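Local coordinates for putative lipoprotein (Parabacteroides distasonis ATCC 8503, PDB 3JX8), which is a putative lipid-binding lipoprotein whose adhesin-like head domain suggests a role in cell adhesion, though its actual function has not been established, at residues N129-G134 with I152-Q157; R198-N203 with Q216-N221; T15-I20 with Y44-I49. One frame throughout, in Å; residues are numbered along the deposited sequence.

Interaction 1. Residues N129-G134 with I152-Q157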
loop_
_atom_site.group_PDB
_atom_site.type_symbol
_atom_site.label_atom_id
_atom_site.label_comp_id
_atom_site.label_asym_id
_atom_site.label_seq_id
_atom_site.Cartn_x
_atom_site.Cartn_y
_atom_site.Cartn_z
ATOM N N ASN A 129 -17.944 -1.035 0.128
ATOM C CA ASN A 129 -17.972 -0.731 1.550
ATOM C C ASN A 129 -18.300 -1.924 2.439
ATOM O O ASN A 129 -19.022 -2.851 2.030
ATOM C CB ASN A 129 -18.901 0.435 1.863
ATOM C CG ASN A 129 -20.319 0.180 1.464
ATOM O OD1 ASN A 129 -20.621 0.191 0.295
ATOM N ND2 ASN A 129 -21.216 0.022 2.435
ATOM N N VAL A 130 -17.677 -1.944 3.609
ATOM C CA VAL A 130 -18.043 -2.837 4.686
ATOM C C VAL A 130 -18.466 -1.971 5.844
ATOM O O VAL A 130 -17.746 -1.013 6.202
ATOM C CB VAL A 130 -16.880 -3.710 5.088
ATOM C CG1 VAL A 130 -17.264 -4.647 6.232
ATOM C CG2 VAL A 130 -16.369 -4.454 3.854
ATOM N N GLU A 131 -19.635 -2.282 6.413
ATOM C CA GLU A 131 -20.157 -1.597 7.583
ATOM C C GLU A 131 -20.522 -2.550 8.690
ATOM O O GLU A 131 -21.409 -3.406 8.527
ATOM C CB GLU A 131 -21.394 -0.793 7.228
ATOM C CG GLU A 131 -21.204 0.082 6.033
ATOM C CD GLU A 131 -22.348 1.073 5.842
ATOM O OE1 GLU A 131 -23.306 1.095 6.669
ATOM O OE2 GLU A 131 -22.261 1.842 4.854
ATOM N N LEU A 132 -19.829 -2.420 9.813
ATOM C CA LEU A 132 -20.168 -3.129 11.031
ATOM C C LEU A 132 -21.029 -2.168 11.824
ATOM O O LEU A 132 -20.531 -1.324 12.566
ATOM C CB LEU A 132 -18.906 -3.556 11.791
ATOM C CG LEU A 132 -17.890 -4.329 10.945
ATOM C CD1 LEU A 132 -16.705 -4.831 11.796
ATOM C CD2 LEU A 132 -18.549 -5.457 10.226
ATOM N N ARG A 133 -22.334 -2.244 11.609
ATOM C CA ARG A 133 -23.262 -1.301 12.233
ATOM C C ARG A 133 -23.599 -1.673 13.644
ATOM O O ARG A 133 -23.872 -0.809 14.453
ATOM C CB ARG A 133 -24.552 -1.188 11.429
ATOM C CG ARG A 133 -24.314 -0.678 10.036
ATOM C CD ARG A 133 -25.608 -0.554 9.276
ATOM N NE ARG A 133 -25.407 0.118 7.990
ATOM C CZ ARG A 133 -26.322 0.192 7.014
ATOM N NH1 ARG A 133 -27.509 -0.389 7.150
ATOM N NH2 ARG A 133 -26.052 0.837 5.879
ATOM N N GLY A 134 -23.608 -2.954 13.940
ATOM C CA GLY A 134 -23.978 -3.403 15.274
ATOM C C GLY A 134 -22.802 -3.306 16.214
ATOM O O GLY A 134 -21.663 -3.138 15.771
ATOM N N ILE A 152 -16.303 0.968 7.760
ATOM C CA ILE A 152 -16.730 1.698 8.946
ATOM C C ILE A 152 -17.216 0.713 9.998
ATOM O O ILE A 152 -18.041 -0.159 9.704
ATOM C CB ILE A 152 -17.825 2.783 8.669
ATOM C CG1 ILE A 152 -18.257 3.409 10.000
ATOM C CG2 ILE A 152 -19.027 2.208 7.978
ATOM C CD1 ILE A 152 -18.865 4.833 9.919
ATOM N N ALA A 153 -16.694 0.829 11.213
ATOM C CA ALA A 153 -17.168 0.037 12.349
ATOM C C ALA A 153 -17.734 1.041 13.323
ATOM O O ALA A 153 -16.989 1.817 13.925
ATOM C CB ALA A 153 -16.045 -0.776 12.971
ATOM N N LYS A 154 -19.046 1.034 13.481
ATOM C CA LYS A 154 -19.752 2.059 14.240
ATOM C C LYS A 154 -19.757 1.914 15.744
ATOM O O LYS A 154 -20.045 2.876 16.438
ATOM C CB LYS A 154 -21.189 2.159 13.755
ATOM C CG LYS A 154 -21.268 2.629 12.319
ATOM C CD LYS A 154 -22.685 2.969 11.895
ATOM C CE LYS A 154 -22.679 3.725 10.554
ATOM N NZ LYS A 154 -24.009 3.681 9.862
ATOM N N ASP A 155 -19.400 0.760 16.274
ATOM C CA ASP A 155 -19.568 0.541 17.706
ATOM C C ASP A 155 -18.760 -0.658 18.132
ATOM O O ASP A 155 -19.265 -1.797 18.147
ATOM C CB ASP A 155 -21.066 0.308 17.969
ATOM C CG ASP A 155 -21.425 0.116 19.445
ATOM O OD1 ASP A 155 -20.565 0.121 20.346
ATOM O OD2 ASP A 155 -22.635 -0.065 19.678
ATOM N N ILE A 156 -17.501 -0.415 18.483
ATOM C CA ILE A 156 -16.586 -1.492 18.830
ATOM C C ILE A 156 -16.157 -1.379 20.271
ATOM O O ILE A 156 -16.062 -0.284 20.824
ATOM C CB ILE A 156 -15.343 -1.555 17.876
ATOM C CG1 ILE A 156 -14.350 -0.406 18.163
ATOM C CG2 ILE A 156 -15.809 -1.633 16.383
ATOM C CD1 ILE A 156 -13.289 -0.174 17.066
ATOM N N GLN A 157 -15.896 -2.544 20.850
ATOM C CA GLN A 157 -15.359 -2.706 22.187
ATOM C C GLN A 157 -14.418 -3.901 22.108
ATOM O O GLN A 157 -14.857 -5.058 22.124
ATOM C CB GLN A 157 -16.481 -2.952 23.193
ATOM C CG GLN A 157 -16.026 -2.777 24.611
ATOM C CD GLN A 157 -17.054 -3.201 25.654
ATOM O OE1 GLN A 157 -18.203 -3.503 25.346
ATOM N NE2 GLN A 157 -16.625 -3.231 26.901
HETATM O O HOH W 1 -24.331 3.211 7.348
HETATM O O HOH W 2 -19.359 -1.700 15.076
HETATM O O HOH W 3 -24.539 0.171 17.684
#

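Interaction 2. Residues R198-N203 with Q216-N221. With SO4 (sulfate ion), chain I.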
loop_
_atom_site.group_PDB
_atom_site.type_symbol
_atom_site.label_atom_id
_atom_site.label_comp_id
_atom_site.label_asym_id
_atom_site.label_seq_id
_atom_site.Cartn_x
_atom_site.Cartn_y
_atom_site.Cartn_z
ATOM N N ARG A 198 -6.297 3.064 24.533
ATOM C CA ARG A 198 -5.322 3.303 25.588
ATOM C C ARG A 198 -3.931 3.501 24.971
ATOM O O ARG A 198 -3.263 4.483 25.271
ATOM C CB ARG A 198 -5.319 2.177 26.626
ATOM C CG ARG A 198 -4.325 2.431 27.753
ATOM C CD ARG A 198 -4.419 1.364 28.848
ATOM N NE ARG A 198 -4.065 0.046 28.314
ATOM C CZ ARG A 198 -2.836 -0.461 28.218
ATOM N NH1 ARG A 198 -1.773 0.211 28.653
ATOM N NH2 ARG A 198 -2.663 -1.661 27.671
ATOM N N LYS A 199 -3.506 2.536 24.153
ATOM C CA LYS A 199 -2.264 2.616 23.409
ATOM C C LYS A 199 -2.548 2.541 21.917
ATOM O O LYS A 199 -3.320 1.693 21.469
ATOM C CB LYS A 199 -1.339 1.468 23.777
ATOM C CG LYS A 199 -1.041 1.374 25.281
ATOM C CD LYS A 199 0.317 0.683 25.613
ATOM C CE LYS A 199 0.387 -0.791 25.214
ATOM N NZ LYS A 199 1.585 -1.522 25.805
ATOM N N ALA A 200 -1.918 3.413 21.146
ATOM C CA ALA A 200 -2.037 3.383 19.690
ATOM C C ALA A 200 -0.692 3.586 19.002
ATOM O O ALA A 200 0.154 4.406 19.434
ATOM C CB ALA A 200 -3.006 4.415 19.217
ATOM N N GLU A 201 -0.526 2.852 17.907
ATOM C CA GLU A 201 0.580 3.030 16.967
ATOM C C GLU A 201 0.021 3.509 15.628
ATOM O O GLU A 201 -0.907 2.893 15.088
ATOM C CB GLU A 201 1.261 1.692 16.746
ATOM C CG GLU A 201 2.554 1.807 15.991
ATOM C CD GLU A 201 3.119 0.449 15.585
ATOM O OE1 GLU A 201 2.807 -0.533 16.319
ATOM O OE2 GLU A 201 3.855 0.381 14.548
ATOM N N CYS A 202 0.574 4.589 15.104
ATOM C CA CYS A 202 0.117 5.185 13.853
ATOM C C CYS A 202 1.270 5.274 12.883
ATOM O O CYS A 202 2.328 5.838 13.189
ATOM C CB CYS A 202 -0.411 6.570 14.110
ATOM S SG CYS A 202 -1.906 6.594 15.070
ATOM N N ASN A 203 1.083 4.690 11.718
ATOM C CA ASN A 203 2.095 4.702 10.674
ATOM C C ASN A 203 1.513 5.179 9.391
ATOM O O ASN A 203 0.491 4.630 8.946
ATOM C CB ASN A 203 2.633 3.312 10.444
ATOM C CG ASN A 203 3.403 2.785 11.636
ATOM O OD1 ASN A 203 4.507 3.240 11.916
ATOM N ND2 ASN A 203 2.823 1.838 12.344
ATOM N N GLN A 216 -3.055 6.896 26.750
ATOM C CA GLN A 216 -1.824 6.647 27.501
ATOM C C GLN A 216 -0.528 6.711 26.676
ATOM O O GLN A 216 0.391 7.423 27.040
ATOM C CB GLN A 216 -1.948 5.307 28.173
ATOM C CG GLN A 216 -0.864 5.018 29.161
ATOM C CD GLN A 216 -1.053 3.646 29.751
ATOM O OE1 GLN A 216 -2.123 3.332 30.291
ATOM N NE2 GLN A 216 -0.033 2.806 29.622
ATOM N N ILE A 217 -0.467 5.954 25.588
ATOM C CA ILE A 217 0.726 5.875 24.746
ATOM C C ILE A 217 0.327 6.063 23.277
ATOM O O ILE A 217 -0.627 5.443 22.799
ATOM C CB ILE A 217 1.401 4.478 24.857
ATOM C CG1 ILE A 217 1.834 4.173 26.293
ATOM C CG2 ILE A 217 2.592 4.368 23.939
ATOM C CD1 ILE A 217 2.930 5.078 26.800
ATOM N N LEU A 218 1.073 6.907 22.574
ATOM C CA LEU A 218 0.898 7.136 21.148
ATOM C C LEU A 218 2.264 7.091 20.488
ATOM O O LEU A 218 3.181 7.845 20.848
ATOM C CB LEU A 218 0.213 8.474 20.836
ATOM C CG LEU A 218 0.062 8.852 19.352
ATOM C CD1 LEU A 218 -0.786 7.776 18.569
ATOM C CD2 LEU A 218 -0.569 10.267 19.239
ATOM N N ASP A 219 2.384 6.210 19.517
ATOM C CA ASP A 219 3.593 6.060 18.745
ATOM C C ASP A 219 3.228 6.527 17.333
ATOM O O ASP A 219 2.423 5.887 16.636
ATOM C CB ASP A 219 3.985 4.586 18.861
ATOM C CG ASP A 219 5.218 4.232 18.116
ATOM O OD1 ASP A 219 5.914 5.131 17.591
ATOM O OD2 ASP A 219 5.498 3.001 18.059
ATOM N N ALA A 220 3.770 7.673 16.940
ATOM C CA ALA A 220 3.339 8.418 15.761
ATOM C C ALA A 220 4.482 8.464 14.737
ATOM O O ALA A 220 5.544 9.048 15.007
ATOM C CB ALA A 220 2.896 9.821 16.154
ATOM N N ASN A 221 4.290 7.810 13.591
ATOM C CA ASN A 221 5.339 7.651 12.582
ATOM C C ASN A 221 4.845 8.054 11.218
ATOM O O ASN A 221 3.776 7.583 10.764
ATOM C CB ASN A 221 5.815 6.192 12.517
ATOM C CG ASN A 221 6.278 5.684 13.878
ATOM O OD1 ASN A 221 7.299 6.132 14.387
ATOM N ND2 ASN A 221 5.487 4.837 14.509
HETATM S S SO4 I . 1.088 -2.184 28.897
HETATM O O1 SO4 I . 1.588 -0.953 28.307
HETATM O O2 SO4 I . 1.103 -3.244 27.891
HETATM O O3 SO4 I . 1.914 -2.510 30.047
HETATM O O4 SO4 I . -0.254 -1.984 29.398
#

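Interaction 3. Residues T15-I20 with Y44-I49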
loop_
_atom_site.group_PDB
_atom_site.type_symbol
_atom_site.label_atom_id
_atom_site.label_comp_id
_atom_site.label_asym_id
_atom_site.label_seq_id
_atom_site.Cartn_x
_atom_site.Cartn_y
_atom_site.Cartn_z
ATOM N N THR A 15 -35.283 -14.987 -6.381
ATOM C CA THR A 15 -34.681 -15.322 -5.118
ATOM C C THR A 15 -34.527 -16.829 -5.021
ATOM O O THR A 15 -35.464 -17.594 -5.298
ATOM C CB THR A 15 -35.538 -14.828 -3.973
ATOM O OG1 THR A 15 -35.570 -13.401 -4.035
ATOM C CG2 THR A 15 -35.004 -15.284 -2.643
ATOM N N ARG A 16 -33.335 -17.243 -4.628
ATOM C CA ARG A 16 -33.032 -18.637 -4.372
ATOM C C ARG A 16 -32.414 -18.791 -3.008
ATOM O O ARG A 16 -31.413 -18.117 -2.664
ATOM C CB ARG A 16 -32.048 -19.184 -5.403
ATOM C CG ARG A 16 -32.624 -19.320 -6.760
ATOM C CD ARG A 16 -31.655 -19.944 -7.727
ATOM N NE ARG A 16 -32.207 -19.742 -9.043
ATOM C CZ ARG A 16 -31.655 -20.085 -10.201
ATOM N NH1 ARG A 16 -30.496 -20.708 -10.280
ATOM N NH2 ARG A 16 -32.329 -19.806 -11.314
ATOM N N GLU A 17 -33.012 -19.688 -2.232
ATOM C CA GLU A 17 -32.395 -20.138 -1.004
ATOM C C GLU A 17 -31.473 -21.271 -1.356
ATOM O O GLU A 17 -31.894 -22.234 -1.969
ATOM C CB GLU A 17 -33.441 -20.550 0.014
ATOM C CG GLU A 17 -34.226 -19.342 0.526
ATOM C CD GLU A 17 -35.238 -19.701 1.623
ATOM O OE1 GLU A 17 -35.485 -20.915 1.833
ATOM O OE2 GLU A 17 -35.773 -18.770 2.280
ATOM N N ILE A 18 -30.209 -21.163 -0.975
ATOM C CA ILE A 18 -29.199 -22.145 -1.354
ATOM C C ILE A 18 -28.754 -22.928 -0.128
ATOM O O ILE A 18 -28.377 -22.355 0.900
ATOM C CB ILE A 18 -28.012 -21.457 -2.036
ATOM C CG1 ILE A 18 -28.517 -20.687 -3.263
ATOM C CG2 ILE A 18 -26.977 -22.486 -2.457
ATOM C CD1 ILE A 18 -27.626 -19.574 -3.715
ATOM N N LYS A 19 -28.828 -24.252 -0.242
ATOM C CA LYS A 19 -28.464 -25.148 0.853
ATOM C C LYS A 19 -26.970 -25.075 1.080
ATOM O O LYS A 19 -26.183 -25.235 0.144
ATOM C CB LYS A 19 -28.876 -26.602 0.533
ATOM C CG LYS A 19 -28.953 -27.539 1.736
ATOM N N ILE A 20 -26.587 -24.816 2.320
ATOM C CA ILE A 20 -25.193 -24.690 2.668
ATOM C C ILE A 20 -24.873 -25.291 4.042
ATOM O O ILE A 20 -25.707 -25.304 4.917
ATOM C CB ILE A 20 -24.753 -23.207 2.664
ATOM C CG1 ILE A 20 -25.561 -22.374 3.655
ATOM C CG2 ILE A 20 -24.886 -22.602 1.297
ATOM C CD1 ILE A 20 -24.824 -21.071 4.049
ATOM N N TYR A 44 -27.524 -20.339 6.727
ATOM C CA TYR A 44 -28.543 -19.950 5.768
ATOM C C TYR A 44 -27.952 -19.096 4.680
ATOM O O TYR A 44 -27.104 -18.262 4.961
ATOM C CB TYR A 44 -29.625 -19.150 6.492
ATOM C CG TYR A 44 -30.720 -18.613 5.588
ATOM C CD1 TYR A 44 -31.764 -19.427 5.170
ATOM C CD2 TYR A 44 -30.718 -17.289 5.180
ATOM C CE1 TYR A 44 -32.762 -18.938 4.361
ATOM C CE2 TYR A 44 -31.702 -16.794 4.374
ATOM C CZ TYR A 44 -32.731 -17.618 3.971
ATOM O OH TYR A 44 -33.722 -17.120 3.161
ATOM N N LEU A 45 -28.390 -19.316 3.448
ATOM C CA LEU A 45 -28.017 -18.453 2.350
ATOM C C LEU A 45 -29.189 -18.227 1.430
ATOM O O LEU A 45 -29.821 -19.172 0.952
ATOM C CB LEU A 45 -26.880 -19.045 1.529
ATOM C CG LEU A 45 -26.458 -18.267 0.276
ATOM C CD1 LEU A 45 -25.995 -16.806 0.581
ATOM C CD2 LEU A 45 -25.413 -19.068 -0.503
ATOM N N SER A 46 -29.413 -16.962 1.121
ATOM C CA SER A 46 -30.376 -16.564 0.122
ATOM C C SER A 46 -29.755 -15.512 -0.803
ATOM O O SER A 46 -29.107 -14.589 -0.330
ATOM C CB SER A 46 -31.604 -15.983 0.830
ATOM O OG SER A 46 -32.428 -15.281 -0.079
ATOM N N VAL A 47 -29.993 -15.644 -2.105
ATOM C CA VAL A 47 -29.472 -14.723 -3.122
ATOM C C VAL A 47 -30.621 -14.316 -4.049
ATOM O O VAL A 47 -31.372 -15.175 -4.542
ATOM C CB VAL A 47 -28.370 -15.376 -3.986
ATOM C CG1 VAL A 47 -27.903 -14.407 -5.096
ATOM C CG2 VAL A 47 -27.202 -15.856 -3.126
ATOM N N THR A 48 -30.742 -13.011 -4.282
ATOM C CA THR A 48 -31.699 -12.452 -5.207
ATOM C C THR A 48 -30.929 -11.720 -6.309
ATOM O O THR A 48 -30.161 -10.786 -6.042
ATOM C CB THR A 48 -32.628 -11.479 -4.499
ATOM O OG1 THR A 48 -33.297 -12.154 -3.425
ATOM C CG2 THR A 48 -33.666 -10.871 -5.482
ATOM N N ILE A 49 -31.137 -12.133 -7.553
ATOM C CA ILE A 49 -30.487 -11.483 -8.694
ATOM C C ILE A 49 -31.363 -11.729 -9.927
ATOM O O ILE A 49 -32.218 -12.649 -9.921
ATOM C CB ILE A 49 -29.014 -12.025 -8.871
ATOM C CG1 ILE A 49 -28.160 -11.056 -9.710
ATOM C CG2 ILE A 49 -28.979 -13.463 -9.450
ATOM C CD1 ILE A 49 -26.654 -11.316 -9.603
HETATM O O HOH W 4 -29.879 -21.769 3.006
#

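Interaction 1. Residues N129-G134 with I152-Q157
Three backbone hydrogen bonds join V130 and L132 to I152 and K154, with E131 opposite I152 and L132 opposite A153 in parallel register: I152 N donates to V130 O, L132 N to I152 O, and K154 N to L132 O, each at 2.9 Å. The E131 CA also approaches I152 O in a CA-H...O contact. Beyond L132 and A153 the two chains separate, and a water bridges the gap, donating to L132 O and G134 O and accepting from D155 N at 2.7 Å. Parallel strands stacked rung on rung form a beta-solenoid, consistent with the pectate-lyase-like clan of the adhesin head domain; K154 and D155 make the corner between two of its faces. Apolar contact is divided between the sides of the sheet. E131 CG stands anti to the carbonyl carbon (chi1 -50°), which lays it 3.6 Å from I152 CG2, the two side chains crossing at a slant, while the extended chain takes the carboxylate on to R133. On the other side L132 CB meets A153 CB at 4.2 Å, and I122 of strand 120-125 packs on L132 from within the coil. Charge gathers at the corner. R133 grips E131 side-on, NE and NH2 both reaching OE1, with NE at 2.7 Å and the oxygen in the guanidinium plane. The extended K154 runs alongside E131, its NZ 4.2 Å from OE1, too far for a salt bridge; R133 NE and K154 NZ are 4.3 Å apart, and the carboxylate probably eases the nearness of these two charges.

Interaction 2. Residues R198-N203 with Q216-N221
With CG anti to the backbone N (chi1 -179°) and a bend at chi3, R198 runs beside Q216 and turns its guanidinium toward a sulfate; K199, also bent at chi3 (-65°), brings NZ to the same ion. The lysine holds it more closely, NZ lying 2.6 Å from sulfate O1 and also bonded to O2, while R198 NH1 and NH2 both make weak bonds to O4. K199 CG lies above one face of the guanidinium, displaced toward its rim, and D178 takes R198 NE in a salt bridge. The sulfate probably came from the crystallisation liquor. On the sheet face that carries K199, E201 and N203, K199 CD packs on I217 CG1 at 3.9 Å. Further along, the amides of N203 and N221 lie side by side with planes 10° apart, joined by a weak bond from N221 ND2 to N203 OD1 (3.2 Å). Each asparagine also donates ND2 to the acid two residues earlier in its own strand: N203 to E201 OE2 at 2.8 Å, N221 to D219 OD1 at 3.1 Å. Asparagines stacked at matching positions of successive rungs form an asparagine ladder, as in parallel beta-solenoids; N183 continues it by accepting from N203 ND2. The opposite face is apolar, L218 CD1 lying 3.9 Å from C202 SG and near A200 CB. The backbone bonds of the parallel pair run from R198 O, which accepts from both Q216 N and I217 N, to N221 N on C202 O. Strand 200-205 is flanked by 180-185 and strand 217-223 by 235-241, while V212 of strand 209-214 and I228 of strand 227-231 close over the apolar face.

Interaction 3. Residues T15-I20 with Y44-I49
Strands 15-17 and 44-49 run antiparallel, their axes 4.7 Å apart at the closest, with R16 and V47 as the hydrogen-bonded pair: R16 N gives to V47 O and V47 N to R16 O, both at 2.9 Å. I18 N continues the ladder to L45 O, after which a water between I18 O and L45 N, accepting from the latter, spans the gap where the chains part. Polar side chains line one face. T15 OG1 and T48 OG1 are hydrogen-bonded at 2.7 Å across a non-hydrogen-bonded backbone pair. E17 reaches diagonally past S46 to Y44, whose OH donates to OE2 at 2.8 Å; the oxygen sits at the ring's edge, while the hydroxyl approaches from above the carboxylate plane, the two planes being 82° apart. Y44 CG, anti to the backbone N (chi1 177°), carries the phenol back toward E17. The other side is apolar: I18 CB packs on L45 CD2 and I18 CD1 on V47 CG2, each pair at 3.8 Å, and I20 crosses L45 at about a right angle. R16 leads away to a salt bridge with E14 and a cation-pi contact with F54. An antiparallel pair at the N-terminal end, this contact differs from the solenoid's parallel rungs. Strand 13-17 borders 44-50, which pairs on its other edge with 89-95; L66 and I68 of strand 65-70 meet L45, while T59 and V61 of strand 57-62 receive I18 and I20.

From the N terminus, interaction 3 comes first: Y44-I49 returns antiparallel to T15-I20 and closes a loop of 23 residues at the N-terminal end, where strand 13-17 is added antiparallel to strand 44-50. Interaction 1 follows, joining N129-G134 to I152-Q157 across 17 residues near the middle of the chain, and interaction 2 joins R198-N203 to Q216-N221 across 12. The three are in series; none nests in or crosses another. Interactions 1 and 2 each link successive parallel rungs, but on different sheets of the solenoid, their centres 22 Å apart. Interaction 3 lies about 44 Å from interaction 2, centre to centre, on the opposite side of the chain's centre.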